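Local coordinates for protein cytidylyltransferase (Leptospira borgpetersenii serovar Hardjo-bovis, PDB 6OEW) that probably transfers a nucleotide, as expected of a metal-dependent cytidylyltransferase of the GT-A clan, at residues 91-105 against 147-160. Sequence-based numbering, arbitrary orientation.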
ATOM      1  N   LEU A  91       2.037  11.780   9.693  1.00 35.90           N
ATOM      2  CA  LEU A  91       1.949  13.232   9.799  1.00 38.26           C
ATOM      3  C   LEU A  91       3.346  13.848   9.807  1.00 42.60           C
ATOM      4  O   LEU A  91       3.600  14.841   9.117  1.00 37.02           O
ATOM      5  CB  LEU A  91       1.152  13.614  11.048  1.00 40.09           C
ATOM      6  CG  LEU A  91       0.717  15.064  11.212  1.00 48.13           C
ATOM      7  CD1 LEU A  91       0.014  15.554   9.961  1.00 49.74           C
ATOM      8  CD2 LEU A  91      -0.179  15.212  12.422  1.00 51.86           C
ATOM      9  N   ASP A  92       4.278  13.246  10.557  1.00 34.31           N
ATOM     10  CA  ASP A  92       5.669  13.699  10.534  1.00 37.36           C
ATOM     11  C   ASP A  92       6.230  13.678   9.106  1.00 35.11           C
ATOM     12  O   ASP A  92       6.828  14.657   8.637  1.00 37.57           O
ATOM     13  CB  ASP A  92       6.539  12.804  11.427  1.00 40.42           C
ATOM     14  CG  ASP A  92       6.372  13.053  12.932  1.00 44.43           C
ATOM     15  OD1 ASP A  92       5.716  14.014  13.356  1.00 38.63           O
ATOM     16  OD2 ASP A  92       6.925  12.230  13.706  1.00 44.62           O
ATOM     17  N   ALA A  93       6.048  12.555   8.405  1.00 31.77           N
ATOM     18  CA  ALA A  93       6.601  12.417   7.064  1.00 34.24           C
ATOM     19  C   ALA A  93       5.972  13.416   6.101  1.00 37.83           C
ATOM     20  O   ALA A  93       6.678  14.052   5.309  1.00 38.03           O
ATOM     21  CB  ALA A  93       6.389  10.994   6.552  1.00 30.26           C
ATOM     22  N   ALA A  94       4.642  13.560   6.148  1.00 36.12           N
ATOM     23  CA  ALA A  94       3.964  14.468   5.221  1.00 41.56           C
ATOM     24  C   ALA A  94       4.425  15.903   5.425  1.00 43.86           C
ATOM     25  O   ALA A  94       4.657  16.643   4.455  1.00 41.83           O
ATOM     26  CB  ALA A  94       2.452  14.361   5.395  1.00 36.67           C
ATOM     27  N   LYS A  95       4.573  16.321   6.682  1.00 40.27           N
ATOM     28  CA  LYS A  95       5.067  17.669   6.934  1.00 41.80           C
ATOM     29  C   LYS A  95       6.524  17.811   6.507  1.00 43.75           C
ATOM     30  O   LYS A  95       6.912  18.840   5.936  1.00 45.44           O
ATOM     31  CB  LYS A  95       4.913  18.022   8.412  1.00 43.17           C
ATOM     32  CG  LYS A  95       3.485  18.218   8.911  1.00 46.63           C
ATOM     33  CD  LYS A  95       3.548  18.541  10.416  1.00 59.95           C
ATOM     34  CE  LYS A  95       2.222  18.324  11.133  1.00 72.68           C
ATOM     35  NZ  LYS A  95       2.422  18.143  12.624  1.00 75.70           N
ATOM     36  N   THR A  96       7.351  16.799   6.800  1.00 36.63           N
ATOM     37  CA  THR A  96       8.757  16.830   6.403  1.00 42.08           C
ATOM     38  C   THR A  96       8.906  17.041   4.899  1.00 42.30           C
ATOM     39  O   THR A  96       9.749  17.828   4.453  1.00 40.44           O
ATOM     40  CB  THR A  96       9.443  15.532   6.832  1.00 46.65           C
ATOM     41  OG1 THR A  96       9.572  15.525   8.255  1.00 43.95           O
ATOM     42  CG2 THR A  96      10.822  15.381   6.201  1.00 43.46           C
ATOM     43  N   TYR A  97       8.094  16.356   4.105  1.00 33.95           N
ATOM     44  CA  TYR A  97       8.228  16.399   2.655  1.00 40.30           C
ATOM     45  C   TYR A  97       7.236  17.346   1.996  1.00 41.77           C
ATOM     46  O   TYR A  97       7.128  17.343   0.765  1.00 38.53           O
ATOM     47  CB  TYR A  97       8.093  14.987   2.085  1.00 40.73           C
ATOM     48  CG  TYR A  97       9.169  14.065   2.608  1.00 41.79           C
ATOM     49  CD1 TYR A  97      10.484  14.188   2.171  1.00 48.78           C
ATOM     50  CD2 TYR A  97       8.882  13.074   3.551  1.00 37.13           C
ATOM     51  CE1 TYR A  97      11.483  13.363   2.655  1.00 48.38           C
ATOM     52  CE2 TYR A  97       9.875  12.260   4.048  1.00 38.81           C
ATOM     53  CZ  TYR A  97      11.179  12.405   3.594  1.00 49.97           C
ATOM     54  OH  TYR A  97      12.185  11.588   4.067  1.00 54.60           O
ATOM     55  N   ASN A  98       6.539  18.170   2.785  1.00 36.42           N
ATOM     56  CA  ASN A  98       5.544  19.130   2.291  1.00 42.32           C
ATOM     57  C   ASN A  98       4.516  18.460   1.376  1.00 43.22           C
ATOM     58  O   ASN A  98       4.191  18.955   0.295  1.00 39.10           O
ATOM     59  CB  ASN A  98       6.227  20.306   1.590  1.00 44.88           C
ATOM     60  CG  ASN A  98       7.149  21.069   2.527  1.00 54.55           C
ATOM     61  OD1 ASN A  98       8.370  20.891   2.510  1.00 60.49           O
ATOM     62  ND2 ASN A  98       6.560  21.894   3.382  1.00 59.68           N
ATOM     63  N   ILE A  99       3.987  17.323   1.831  1.00 35.83           N
ATOM     64  CA  ILE A  99       2.981  16.568   1.081  1.00 31.75           C
ATOM     65  C   ILE A  99       1.601  17.118   1.407  1.00 37.04           C
ATOM     66  O   ILE A  99       1.252  17.306   2.583  1.00 37.20           O
ATOM     67  CB  ILE A  99       3.048  15.066   1.412  1.00 31.39           C
ATOM     68  CG1 ILE A  99       4.455  14.490   1.193  1.00 38.97           C
ATOM     69  CG2 ILE A  99       1.988  14.290   0.607  1.00 30.49           C
ATOM     70  CD1 ILE A  99       4.964  14.538  -0.235  1.00 40.65           C
ATOM     71  N   ASP A 100       0.808  17.382   0.365  1.00 34.55           N
ATOM     72  CA  ASP A 100      -0.585  17.794   0.499  1.00 34.19           C
ATOM     73  C   ASP A 100      -1.570  16.648   0.322  1.00 33.62           C
ATOM     74  O   ASP A 100      -2.613  16.630   0.990  1.00 37.04           O
ATOM     75  CB  ASP A 100      -0.927  18.867  -0.546  1.00 37.91           C
ATOM     76  CG  ASP A 100      -0.027  20.085  -0.453  1.00 44.87           C
ATOM     77  OD1 ASP A 100      -0.060  20.772   0.589  1.00 46.39           O
ATOM     78  OD2 ASP A 100       0.716  20.344  -1.428  1.00 46.50           O
ATOM     79  N   ILE A 101      -1.280  15.711  -0.580  1.00 34.03           N
ATOM     80  CA  ILE A 101      -2.147  14.569  -0.868  0.50 30.90           C
ATOM     81  C   ILE A 101      -1.365  13.292  -0.570  1.00 32.13           C
ATOM     82  O   ILE A 101      -0.400  12.966  -1.277  1.00 31.22           O
ATOM     83  CB  ILE A 101      -2.644  14.572  -2.317  0.50 31.14           C
ATOM     84  CG1 ILE A 101      -3.323  15.903  -2.649  0.50 33.10           C
ATOM     85  CG2 ILE A 101      -3.616  13.432  -2.533  0.50 28.11           C
ATOM     86  CD1 ILE A 101      -4.568  16.159  -1.856  0.50 34.77           C
ATOM     87  N   ILE A 102      -1.786  12.565   0.456  1.00 29.36           N
ATOM     88  CA  ILE A 102      -1.087  11.355   0.886  1.00 30.18           C
ATOM     89  C   ILE A 102      -1.664  10.117   0.195  1.00 30.17           C
ATOM     90  O   ILE A 102      -2.847   9.802   0.351  1.00 31.94           O
ATOM     91  CB  ILE A 102      -1.157  11.204   2.405  1.00 27.37           C
ATOM     92  CG1 ILE A 102      -0.351  12.337   3.054  1.00 35.49           C
ATOM     93  CG2 ILE A 102      -0.624   9.813   2.803  1.00 27.50           C
ATOM     94  CD1 ILE A 102      -0.834  12.725   4.442  1.00 42.50           C
ATOM     95  N   VAL A 103      -0.817   9.373  -0.510  1.00 28.05           N
ATOM     96  CA  VAL A 103      -1.189   8.045  -0.990  1.00 26.31           C
ATOM     97  C   VAL A 103      -0.608   7.048   0.007  1.00 31.23           C
ATOM     98  O   VAL A 103       0.613   6.869   0.096  1.00 28.97           O
ATOM     99  CB  VAL A 103      -0.702   7.775  -2.416  1.00 27.72           C
ATOM    100  CG1 VAL A 103      -1.152   6.374  -2.860  1.00 32.10           C
ATOM    101  CG2 VAL A 103      -1.217   8.850  -3.370  1.00 28.39           C
ATOM    102  N   ARG A 104      -1.480   6.438   0.796  1.00 24.98           N
ATOM    103  CA  ARG A 104      -1.045   5.517   1.842  1.00 28.78           C
ATOM    104  C   ARG A 104      -1.009   4.095   1.300  1.00 29.82           C
ATOM    105  O   ARG A 104      -2.040   3.575   0.863  1.00 29.60           O
ATOM    106  CB  ARG A 104      -1.969   5.576   3.049  1.00 27.21           C
ATOM    107  CG  ARG A 104      -1.431   4.606   4.112  1.00 32.66           C
ATOM    108  CD  ARG A 104      -2.477   4.127   5.023  1.00 35.19           C
ATOM    109  NE  ARG A 104      -1.962   3.271   6.107  1.00 28.42           N
ATOM    110  CZ  ARG A 104      -2.790   2.601   6.893  1.00 36.02           C
ATOM    111  NH1 ARG A 104      -4.091   2.693   6.643  1.00 42.09           N
ATOM    112  NH2 ARG A 104      -2.336   1.863   7.908  1.00 29.81           N
ATOM    113  N   LEU A 105       0.177   3.475   1.328  1.00 27.99           N
ATOM    114  CA  LEU A 105       0.376   2.082   0.973  1.00 26.73           C
ATOM    115  C   LEU A 105       1.106   1.401   2.116  1.00 26.51           C
ATOM    116  O   LEU A 105       1.777   2.054   2.920  1.00 26.98           O
ATOM    117  CB  LEU A 105       1.219   1.887  -0.290  1.00 24.99           C
ATOM    118  CG  LEU A 105       0.789   2.646  -1.545  1.00 25.96           C
ATOM    119  CD1 LEU A 105       1.813   2.379  -2.662  1.00 27.93           C
ATOM    120  CD2 LEU A 105      -0.607   2.227  -1.969  1.00 30.37           C
ATOM    121  N   ASP A 147      -4.442  -2.623  -2.047  1.00 35.47           N
ATOM    122  CA  ASP A 147      -5.097  -1.603  -1.225  1.00 29.56           C
ATOM    123  C   ASP A 147      -4.440  -0.244  -1.411  1.00 33.27           C
ATOM    124  O   ASP A 147      -3.215  -0.103  -1.301  1.00 28.87           O
ATOM    125  CB  ASP A 147      -5.041  -1.966   0.263  1.00 34.79           C
ATOM    126  CG  ASP A 147      -5.668  -3.317   0.591  1.00 40.31           C
ATOM    127  OD1 ASP A 147      -6.018  -4.101  -0.314  1.00 34.84           O
ATOM    128  OD2 ASP A 147      -5.786  -3.589   1.802  1.00 41.97           O
ATOM    129  N   ILE A 148      -5.269   0.762  -1.672  1.00 31.38           N
ATOM    130  CA  ILE A 148      -4.820   2.133  -1.858  1.00 33.25           C
ATOM    131  C   ILE A 148      -5.794   3.027  -1.122  1.00 31.79           C
ATOM    132  O   ILE A 148      -7.012   2.895  -1.291  1.00 28.51           O
ATOM    133  CB  ILE A 148      -4.765   2.507  -3.356  1.00 33.48           C
ATOM    134  CG1 ILE A 148      -3.765   1.604  -4.099  1.00 31.92           C
ATOM    135  CG2 ILE A 148      -4.426   3.990  -3.510  1.00 31.27           C
ATOM    136  CD1 ILE A 148      -3.942   1.577  -5.679  1.00 28.44           C
ATOM    137  N   GLU A 149      -5.267   3.919  -0.299  1.00 28.18           N
ATOM    138  CA  GLU A 149      -6.035   4.961   0.356  1.00 29.44           C
ATOM    139  C   GLU A 149      -5.365   6.283   0.047  1.00 28.68           C
ATOM    140  O   GLU A 149      -4.134   6.367   0.024  1.00 35.24           O
ATOM    141  CB  GLU A 149      -6.112   4.733   1.894  1.00 29.24           C
ATOM    142  CG  GLU A 149      -6.769   3.413   2.218  1.00 33.10           C
ATOM    143  CD  GLU A 149      -6.349   2.847   3.569  1.00 36.75           C
ATOM    144  OE1 GLU A 149      -5.141   2.901   3.896  1.00 37.65           O
ATOM    145  OE2 GLU A 149      -7.244   2.348   4.280  1.00 38.54           O
ATOM    146  N   ILE A 150      -6.172   7.294  -0.251  1.00 27.59           N
ATOM    147  CA  ILE A 150      -5.688   8.631  -0.572  1.00 26.78           C
ATOM    148  C   ILE A 150      -6.438   9.625   0.289  1.00 27.82           C
ATOM    149  O   ILE A 150      -7.673   9.623   0.305  1.00 33.14           O
ATOM    150  CB  ILE A 150      -5.888   8.957  -2.066  1.00 26.20           C
ATOM    151  CG1 ILE A 150      -5.280   7.825  -2.919  1.00 34.69           C
ATOM    152  CG2 ILE A 150      -5.239  10.283  -2.367  1.00 28.23           C
ATOM    153  CD1 ILE A 150      -5.543   7.998  -4.452  1.00 29.65           C
ATOM    154  N   PHE A 151      -5.707  10.494   0.983  1.00 33.37           N
ATOM    155  CA  PHE A 151      -6.384  11.513   1.764  1.00 35.36           C
ATOM    156  C   PHE A 151      -5.513  12.753   1.888  1.00 35.11           C
ATOM    157  O   PHE A 151      -4.296  12.710   1.678  1.00 34.55           O
ATOM    158  CB  PHE A 151      -6.781  10.985   3.144  1.00 30.66           C
ATOM    159  CG  PHE A 151      -5.707  10.167   3.812  1.00 37.13           C
ATOM    160  CD1 PHE A 151      -4.706  10.788   4.542  1.00 35.95           C
ATOM    161  CD2 PHE A 151      -5.701   8.787   3.706  1.00 35.92           C
ATOM    162  CE1 PHE A 151      -3.706  10.031   5.171  1.00 33.90           C
ATOM    163  CE2 PHE A 151      -4.715   8.031   4.313  1.00 33.76           C
ATOM    164  CZ  PHE A 151      -3.714   8.642   5.045  1.00 32.77           C
ATOM    165  N   THR A 152      -6.168  13.868   2.211  1.00 36.26           N
ATOM    166  CA  THR A 152      -5.492  15.151   2.342  1.00 33.18           C
ATOM    167  C   THR A 152      -4.719  15.207   3.651  1.00 37.33           C
ATOM    168  O   THR A 152      -5.038  14.517   4.622  1.00 33.56           O
ATOM    169  CB  THR A 152      -6.481  16.326   2.302  1.00 36.71           C
ATOM    170  OG1 THR A 152      -7.373  16.268   3.423  1.00 36.65           O
ATOM    171  CG2 THR A 152      -7.295  16.326   0.998  1.00 40.07           C
ATOM    172  N   LEU A 153      -3.687  16.042   3.665  1.00 35.94           N
ATOM    173  CA  LEU A 153      -3.019  16.339   4.921  1.00 37.63           C
ATOM    174  C   LEU A 153      -4.016  16.883   5.932  1.00 41.42           C
ATOM    175  O   LEU A 153      -3.938  16.573   7.127  1.00 36.85           O
ATOM    176  CB  LEU A 153      -1.887  17.337   4.683  1.00 37.42           C
ATOM    177  CG  LEU A 153      -1.189  17.890   5.924  1.00 42.25           C
ATOM    178  CD1 LEU A 153      -0.322  16.842   6.557  1.00 40.43           C
ATOM    179  CD2 LEU A 153      -0.384  19.108   5.506  1.00 47.09           C
ATOM    180  N   SER A 154      -4.977  17.691   5.468  1.00 39.06           N
ATOM    181  CA  SER A 154      -5.962  18.260   6.384  1.00 39.90           C
ATOM    182  C   SER A 154      -6.784  17.171   7.070  1.00 34.75           C
ATOM    183  O   SER A 154      -7.043  17.249   8.278  1.00 36.42           O
ATOM    184  CB  SER A 154      -6.863  19.246   5.634  1.00 40.87           C
ATOM    185  OG  SER A 154      -6.173  20.471   5.481  1.00 52.33           O
ATOM    186  N   LEU A 155      -7.194  16.143   6.322  1.00 34.17           N
ATOM    187  CA  LEU A 155      -7.931  15.041   6.932  1.00 35.64           C
ATOM    188  C   LEU A 155      -7.066  14.329   7.969  1.00 40.57           C
ATOM    189  O   LEU A 155      -7.518  14.045   9.083  1.00 37.82           O
ATOM    190  CB  LEU A 155      -8.410  14.051   5.866  1.00 36.10           C
ATOM    191  CG  LEU A 155      -9.050  12.814   6.533  1.00 45.08           C
ATOM    192  CD1 LEU A 155     -10.388  12.448   5.959  1.00 45.20           C
ATOM    193  CD2 LEU A 155      -8.115  11.588   6.512  1.00 40.36           C
ATOM    194  N   LEU A 156      -5.812  14.047   7.619  1.00 34.70           N
ATOM    195  CA  LEU A 156      -4.925  13.375   8.567  1.00 39.85           C
ATOM    196  C   LEU A 156      -4.769  14.195   9.849  1.00 40.64           C
ATOM    197  O   LEU A 156      -4.757  13.640  10.955  1.00 35.92           O
ATOM    198  CB  LEU A 156      -3.573  13.095   7.901  1.00 30.84           C
ATOM    199  CG  LEU A 156      -2.544  12.374   8.796  1.00 41.49           C
ATOM    200  CD1 LEU A 156      -3.162  11.090   9.280  1.00 33.22           C
ATOM    201  CD2 LEU A 156      -1.264  12.092   7.995  1.00 38.29           C
ATOM    202  N   GLU A 157      -4.691  15.522   9.728  1.00 40.38           N
ATOM    203  CA  GLU A 157      -4.594  16.369  10.911  1.00 46.00           C
ATOM    204  C   GLU A 157      -5.854  16.277  11.766  1.00 47.45           C
ATOM    205  O   GLU A 157      -5.769  16.229  13.003  1.00 47.25           O
ATOM    206  CB  GLU A 157      -4.299  17.809  10.491  1.00 44.77           C
ATOM    207  CG  GLU A 157      -2.841  17.982  10.051  1.00 49.25           C
ATOM    208  CD  GLU A 157      -2.527  19.369   9.510  1.00 59.07           C
ATOM    209  OE1 GLU A 157      -3.451  20.046   9.018  1.00 57.90           O
ATOM    210  OE2 GLU A 157      -1.347  19.774   9.574  1.00 61.02           O
ATOM    211  N   LYS A 158      -7.028  16.206  11.130  1.00 43.39           N
ATOM    212  CA  LYS A 158      -8.262  16.005  11.884  1.00 47.00           C
ATOM    213  C   LYS A 158      -8.253  14.659  12.606  1.00 45.35           C
ATOM    214  O   LYS A 158      -8.683  14.569  13.761  1.00 48.32           O
ATOM    215  CB  LYS A 158      -9.476  16.115  10.965  1.00 49.06           C
ATOM    216  N   LEU A 159      -7.752  13.602  11.956  1.00 38.91           N
ATOM    217  CA  LEU A 159      -7.641  12.321  12.658  1.00 39.83           C
ATOM    218  C   LEU A 159      -6.653  12.399  13.813  1.00 43.92           C
ATOM    219  O   LEU A 159      -6.917  11.858  14.894  1.00 44.00           O
ATOM    220  CB  LEU A 159      -7.226  11.211  11.697  1.00 36.19           C
ATOM    221  CG  LEU A 159      -8.237  10.911  10.593  1.00 41.45           C
ATOM    222  CD1 LEU A 159      -7.751   9.760   9.731  1.00 36.17           C
ATOM    223  CD2 LEU A 159      -9.600  10.616  11.227  1.00 44.31           C
ATOM    224  N   ASP A 160      -5.501  13.048  13.604  1.00 40.98           N
ATOM    225  CA  ASP A 160      -4.552  13.237  14.705  1.00 47.57           C
ATOM    226  C   ASP A 160      -5.205  13.943  15.883  1.00 47.64           C
ATOM    227  O   ASP A 160      -4.969  13.586  17.044  1.00 42.94           O
ATOM    228  CB  ASP A 160      -3.335  14.024  14.220  1.00 46.56           C
ATOM    229  CG  ASP A 160      -2.349  14.312  15.324  1.00 50.93           C
ATOM    230  OD1 ASP A 160      -1.960  13.370  16.051  1.00 46.68           O
ATOM    231  OD2 ASP A 160      -1.955  15.484  15.462  1.00 50.20           O
TER
HETATM  232  O   HOH W   1      -3.560   1.560   2.055  1.00 36.03           O
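R104 and E149 face each other as a hydrogen-bonded pair of two antiparallel strands, and their side chains rise on the same face of the sheet. From its CB, 3.9 Å from CE2 of the F151 ring, R104 runs extended to NE; CG lies anti to the backbone N (chi1 -179°), which sends the chain along the E149 carboxylate, CD coming within 3.1 Å of OE1. At the tip, NH1 forms a salt bridge with E149 OE1 at 2.9 Å, reaching it on the syn side, although the bond is bent (136° at the hydrogen) and tilted from the guanidinium plane. NH2 bonds to Q16 OE1, and partners on different nitrogens probably hold the buried group's rotation. A water donates to both E149 OE1 and R104 O, tying the carboxylate to the neighbouring backbone. Backbone bonds pair I102 with F151 in both directions. The same face continues with I102, whose CG2 lies 3.9 Å from F151 CE1 and whose CD1 meets L156 CD2. On the other face V103 CG2 meets I150 CG1 at 4.2 Å. Where the second strand gives way to helix 153-162, L153 N donates to D100 O, and T152 OG1 caps the new helix by accepting from L155 N. Further along, L91 sits as a knob in the hole formed by L153, L156, E157 and D160, its CD1 3.7 Å from L153 CD1. D147, salt-bridged to R140 just before strand 149-152, has its side chain about 6 Å from a bound magnesium ion. Helices 86-96 and 153-162 pack side by side (145° between 91-96 and 153-160) over the face bearing I102 and R104, while helix 114-126 packs against V103 and I150 on the opposite face; strand 101-106 lies between 11-16 and 149-152 in the mixed sheet, consistent with a GT-A type fold.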